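Side-chain contacts in glutathione transferase gst1-6 (Anopheles dirus, PDB 1V2A), which probably catalyses the conjugation of glutathione to electrophilic halide substrates, releasing a halide ion, and works as a homodimer in detoxification: residues A66-L69 with Y70-T74; G159-T162 with A163-W166. All coordinates share one frame; numbering follows the deposited sequence.

Overall arrangement
Both contacts are local, formed between neighbouring turns of one piece of chain, and both are largely buried, but they belong to different halves of the glutathione transferase fold. Contact 1 lies on helix 64-75 of the thioredoxin-like N-terminal part, at the subunit interface; contact 2 runs through the end of helix 152-162 in the helical C-terminal part, and no other chain of the assembly touches it. Their centres are 23 Å apart, yet Val152, at the start of contact 2's helix, packs against contact 1. The first keeps regular alpha-helical bonding beneath aliphatic side chains, whereas the second passes into 3-10 geometry and includes the exposed Asn165.

Contact 1. Residues A66-L69 with Y70-T74; sequences AIVL and YLVET
Ile67 and Leu71, one turn apart, lie side by side and point the same way, CG2 of Ile67 meeting CD1 of Leu71 at 4.0 Å. In Ile67, CG2 stands anti to the backbone N and CG1 beside it (chi1 -67°), which turns the CG2 methyl toward the following turn. On a neighbouring face, Val68 CG1 and Val72 CG2 are more loosely matched at 4.4 Å. Beneath these pairs the backbone is firmly tied: Leu71 N to Ile67 O is 3.0 Å, Val72 N to Val68 O is 3.1 Å, and Tyr70 N donates less directly to Ala66 O. Farther along, Tyr70 O accepts two bonds from Thr74, with N and OG1 arriving from opposite faces of the carbonyl plane, OG1 at 2.8 Å. The same hydroxyl oxygen sits over the centre of the Tyr70 ring, 3.6 Å above its plane. That ring also meets His59. Ile67, Val68, Leu71 and Val72 pack on helix 13-22, while Glu73 OE2 makes a salt bridge to Arg89 of the second subunit, where Tyr70 packs on Lys87. The arrangement is that of a buried alpha-helix in the thioredoxin-like domain of a glutathione transferase, with aliphatic rows toward its own subunit, Ile67 near the bound glutathione sulfonic acid, and another face at the dimer interface.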
ATOM      1  N   ALA B  66       1.765   7.662   3.828  1.00 20.04           N
ATOM      2  CA  ALA B  66       1.013   8.250   4.921  1.00 23.37           C
ATOM      3  C   ALA B  66       1.591   9.639   5.199  1.00 23.86           C
ATOM      4  O   ALA B  66       0.846  10.577   5.467  1.00 24.97           O
ATOM      5  CB  ALA B  66       1.094   7.358   6.169  1.00 20.72           C
ATOM      6  N   ILE B  67       2.915   9.773   5.116  1.00 24.56           N
ATOM      7  CA  ILE B  67       3.549  11.072   5.338  1.00 22.67           C
ATOM      8  C   ILE B  67       3.092  12.045   4.256  1.00 22.45           C
ATOM      9  O   ILE B  67       2.688  13.172   4.550  1.00 18.90           O
ATOM     10  CB  ILE B  67       5.088  10.973   5.301  1.00 23.72           C
ATOM     11  CG1 ILE B  67       5.576  10.150   6.496  1.00 24.63           C
ATOM     12  CG2 ILE B  67       5.701  12.381   5.301  1.00 22.53           C
ATOM     13  CD1 ILE B  67       7.061   9.926   6.539  1.00 24.50           C
ATOM     14  N   VAL B  68       3.154  11.599   3.006  1.00 19.05           N
ATOM     15  CA  VAL B  68       2.731  12.421   1.883  1.00 23.20           C
ATOM     16  C   VAL B  68       1.312  12.938   2.084  1.00 24.33           C
ATOM     17  O   VAL B  68       1.093  14.139   2.159  1.00 27.37           O
ATOM     18  CB  VAL B  68       2.792  11.633   0.548  1.00 22.58           C
ATOM     19  CG1 VAL B  68       2.084  12.397  -0.548  1.00 19.43           C
ATOM     20  CG2 VAL B  68       4.244  11.408   0.147  1.00 24.65           C
ATOM     21  N   LEU B  69       0.352  12.026   2.174  1.00 27.88           N
ATOM     22  CA  LEU B  69      -1.048  12.406   2.349  1.00 30.54           C
ATOM     23  C   LEU B  69      -1.285  13.294   3.572  1.00 28.99           C
ATOM     24  O   LEU B  69      -2.194  14.120   3.583  1.00 27.11           O
ATOM     25  CB  LEU B  69      -1.924  11.159   2.440  1.00 31.62           C
ATOM     26  CG  LEU B  69      -1.872  10.212   1.241  1.00 32.35           C
ATOM     27  CD1 LEU B  69      -2.889   9.098   1.464  1.00 34.69           C
ATOM     28  CD2 LEU B  69      -2.180  10.964  -0.046  1.00 32.41           C
ATOM     29  N   TYR B  70      -0.465  13.119   4.599  1.00 26.77           N
ATOM     30  CA  TYR B  70      -0.577  13.916   5.808  1.00 28.17           C
ATOM     31  C   TYR B  70      -0.174  15.377   5.558  1.00 26.54           C
ATOM     32  O   TYR B  70      -0.894  16.298   5.939  1.00 28.32           O
ATOM     33  CB  TYR B  70       0.316  13.323   6.904  1.00 28.00           C
ATOM     34  CG  TYR B  70       0.475  14.218   8.113  1.00 30.92           C
ATOM     35  CD1 TYR B  70      -0.486  14.241   9.121  1.00 30.84           C
ATOM     36  CD2 TYR B  70       1.590  15.045   8.247  1.00 32.46           C
ATOM     37  CE1 TYR B  70      -0.336  15.066  10.239  1.00 33.98           C
ATOM     38  CE2 TYR B  70       1.746  15.876   9.358  1.00 33.54           C
ATOM     39  CZ  TYR B  70       0.786  15.879  10.347  1.00 33.96           C
ATOM     40  OH  TYR B  70       0.953  16.680  11.452  1.00 36.23           O
ATOM     41  N   LEU B  71       0.976  15.574   4.920  1.00 24.89           N
ATOM     42  CA  LEU B  71       1.497  16.907   4.630  1.00 26.83           C
ATOM     43  C   LEU B  71       0.584  17.708   3.712  1.00 28.64           C
ATOM     44  O   LEU B  71       0.379  18.906   3.921  1.00 29.22           O
ATOM     45  CB  LEU B  71       2.888  16.815   3.991  1.00 22.98           C
ATOM     46  CG  LEU B  71       4.052  16.346   4.874  1.00 26.90           C
ATOM     47  CD1 LEU B  71       5.296  16.201   4.019  1.00 25.94           C
ATOM     48  CD2 LEU B  71       4.309  17.333   5.996  1.00 26.29           C
ATOM     49  N   VAL B  72       0.055  17.050   2.685  1.00 26.70           N
ATOM     50  CA  VAL B  72      -0.829  17.712   1.748  1.00 28.31           C
ATOM     51  C   VAL B  72      -2.072  18.207   2.488  1.00 31.05           C
ATOM     52  O   VAL B  72      -2.412  19.390   2.416  1.00 29.89           O
ATOM     53  CB  VAL B  72      -1.270  16.755   0.612  1.00 27.08           C
ATOM     54  CG1 VAL B  72      -2.225  17.471  -0.326  1.00 27.19           C
ATOM     55  CG2 VAL B  72      -0.062  16.257  -0.148  1.00 24.18           C
ATOM     56  N   GLU B  73      -2.735  17.302   3.206  1.00 31.22           N
ATOM     57  CA  GLU B  73      -3.946  17.643   3.951  1.00 34.66           C
ATOM     58  C   GLU B  73      -3.668  18.740   4.963  1.00 34.79           C
ATOM     59  O   GLU B  73      -4.458  19.665   5.119  1.00 36.81           O
ATOM     60  CB  GLU B  73      -4.507  16.402   4.673  1.00 34.61           C
ATOM     61  CG  GLU B  73      -4.713  15.191   3.748  1.00 36.30           C
ATOM     62  CD  GLU B  73      -5.510  14.056   4.379  1.00 34.65           C
ATOM     63  OE1 GLU B  73      -5.128  13.554   5.462  1.00 35.54           O
ATOM     64  OE2 GLU B  73      -6.525  13.662   3.777  1.00 36.57           O
ATOM     65  N   THR B  74      -2.529  18.640   5.638  1.00 35.03           N
ATOM     66  CA  THR B  74      -2.143  19.620   6.643  1.00 33.46           C
ATOM     67  C   THR B  74      -1.613  20.953   6.101  1.00 35.82           C
ATOM     68  O   THR B  74      -1.963  22.017   6.621  1.00 34.74           O
ATOM     69  CB  THR B  74      -1.064  19.044   7.580  1.00 31.72           C
ATOM     70  OG1 THR B  74      -1.529  17.818   8.155  1.00 29.99           O
ATOM     71  CG2 THR B  74      -0.754  20.020   8.692  1.00 30.67           C
TER

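Contact 2. Residues G159-T162 with A163-W166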
ATOM      1  N   GLY B 159       9.373   8.503  -7.997  1.00 24.93           N
ATOM      2  CA  GLY B 159      10.457   7.991  -7.180  1.00 26.46           C
ATOM      3  C   GLY B 159      10.711   6.546  -7.560  1.00 25.14           C
ATOM      4  O   GLY B 159      11.843   6.120  -7.765  1.00 27.15           O
ATOM      5  N   THR B 160       9.625   5.797  -7.679  1.00 24.51           N
ATOM      6  CA  THR B 160       9.675   4.389  -8.023  1.00 23.12           C
ATOM      7  C   THR B 160      10.302   4.092  -9.371  1.00 23.75           C
ATOM      8  O   THR B 160      11.101   3.172  -9.494  1.00 23.38           O
ATOM      9  CB  THR B 160       8.264   3.803  -8.004  1.00 21.91           C
ATOM     10  OG1 THR B 160       7.737   3.922  -6.676  1.00 22.59           O
ATOM     11  CG2 THR B 160       8.278   2.340  -8.432  1.00 18.20           C
ATOM     12  N   VAL B 161       9.943   4.866 -10.389  1.00 25.73           N
ATOM     13  CA  VAL B 161      10.477   4.619 -11.720  1.00 26.06           C
ATOM     14  C   VAL B 161      11.951   4.965 -11.897  1.00 24.90           C
ATOM     15  O   VAL B 161      12.666   4.229 -12.560  1.00 22.09           O
ATOM     16  CB  VAL B 161       9.647   5.351 -12.795  1.00 25.61           C
ATOM     17  CG1 VAL B 161      10.204   5.058 -14.180  1.00 24.92           C
ATOM     18  CG2 VAL B 161       8.199   4.898 -12.711  1.00 26.68           C
ATOM     19  N   THR B 162      12.415   6.069 -11.314  1.00 24.63           N
ATOM     20  CA  THR B 162      13.818   6.430 -11.468  1.00 27.58           C
ATOM     21  C   THR B 162      14.706   5.462 -10.686  1.00 28.39           C
ATOM     22  O   THR B 162      15.929   5.449 -10.858  1.00 27.88           O
ATOM     23  CB  THR B 162      14.124   7.880 -10.988  1.00 31.24           C
ATOM     24  OG1 THR B 162      14.434   7.878  -9.591  1.00 33.55           O
ATOM     25  CG2 THR B 162      12.942   8.793 -11.241  1.00 28.39           C
ATOM     26  N   ALA B 163      14.088   4.662  -9.820  1.00 25.69           N
ATOM     27  CA  ALA B 163      14.821   3.687  -9.026  1.00 23.69           C
ATOM     28  C   ALA B 163      15.262   2.549  -9.935  1.00 25.21           C
ATOM     29  O   ALA B 163      16.130   1.758  -9.575  1.00 22.39           O
ATOM     30  CB  ALA B 163      13.946   3.148  -7.896  1.00 25.79           C
ATOM     31  N   LEU B 164      14.647   2.475 -11.111  1.00 27.03           N
ATOM     32  CA  LEU B 164      14.982   1.455 -12.102  1.00 30.43           C
ATOM     33  C   LEU B 164      16.404   1.666 -12.602  1.00 30.76           C
ATOM     34  O   LEU B 164      16.980   0.799 -13.255  1.00 31.38           O
ATOM     35  CB  LEU B 164      14.012   1.518 -13.293  1.00 28.93           C
ATOM     36  CG  LEU B 164      12.643   0.851 -13.103  1.00 32.84           C
ATOM     37  CD1 LEU B 164      11.774   1.105 -14.323  1.00 29.54           C
ATOM     38  CD2 LEU B 164      12.823  -0.658 -12.879  1.00 28.77           C
ATOM     39  N   ASN B 165      16.959   2.831 -12.294  1.00 32.41           N
ATOM     40  CA  ASN B 165      18.313   3.174 -12.705  1.00 34.62           C
ATOM     41  C   ASN B 165      19.396   2.245 -12.150  1.00 34.66           C
ATOM     42  O   ASN B 165      20.450   2.082 -12.770  1.00 31.06           O
ATOM     43  CB  ASN B 165      18.636   4.617 -12.304  1.00 38.26           C
ATOM     44  CG  ASN B 165      17.948   5.632 -13.190  1.00 40.08           C
ATOM     45  OD1 ASN B 165      17.891   5.464 -14.405  1.00 42.30           O
ATOM     46  ND2 ASN B 165      17.441   6.702 -12.593  1.00 42.61           N
ATOM     47  N   TRP B 166      19.149   1.651 -10.987  1.00 31.88           N
ATOM     48  CA  TRP B 166      20.134   0.757 -10.384  1.00 33.73           C
ATOM     49  C   TRP B 166      20.247  -0.541 -11.178  1.00 34.07           C
ATOM     50  O   TRP B 166      21.246  -1.247 -11.093  1.00 32.96           O
ATOM     51  CB  TRP B 166      19.755   0.417  -8.944  1.00 31.97           C
ATOM     52  CG  TRP B 166      19.817   1.563  -7.989  1.00 33.40           C
ATOM     53  CD1 TRP B 166      18.791   2.382  -7.624  1.00 33.88           C
ATOM     54  CD2 TRP B 166      20.961   1.998  -7.243  1.00 34.70           C
ATOM     55  NE1 TRP B 166      19.220   3.298  -6.693  1.00 34.63           N
ATOM     56  CE2 TRP B 166      20.552   3.085  -6.441  1.00 34.67           C
ATOM     57  CE3 TRP B 166      22.297   1.570  -7.171  1.00 35.79           C
ATOM     58  CZ2 TRP B 166      21.425   3.753  -5.578  1.00 34.33           C
ATOM     59  CZ3 TRP B 166      23.168   2.236  -6.309  1.00 35.49           C
ATOM     60  CH2 TRP B 166      22.726   3.315  -5.527  1.00 34.48           C
TER
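Leu164 has CG anti to its carbonyl carbon and beside the backbone N (chi1 -80°), and with chi2 extended the chain folds back past the carbonyl of Val161. CB comes to 3.1 Å from Val161 O, and CD1 continues to CG1 of Val161 at 4.3 Å, an apolar contact between residues three apart. A similar first torsion in Asn165 (chi1 -75°) swings its amide over Thr162, leaving ND2 3.9 Å from Thr162 CB; ND2 is also close to Thr162 O, but the angle is too poor for a hydrogen bond.

The backbone explains this spacing. Ala163 N is shared between Gly159 O and Thr160 O, both weak bonds at 3.4 Å, the first with the reach of an alpha-helix and the second with that of a 3-10 turn. Beyond it the tighter pattern prevails: Leu164 N donates to Val161 O at 3.0 Å and Asn165 N to Thr162 O at 3.2 Å. The methyl of Ala163 rests on the preceding turn, its CB 3.3 Å from Thr160 O.

Helix 152-162 thus winds into a 3-10 segment among the helices of the C-terminal domain. Thr160 OG1 is hydrogen-bonded to Asp99 on helix 86-115 and to Cys156 O. Val161 packs on Ile177 and Trp180 of helix 175-185, and Leu164 reaches Ile107 on helix 86-115 and Leu132 on helix 122-141, while Ala163 meets Pro10, in a loop between strand 2-5 and helix 13-22.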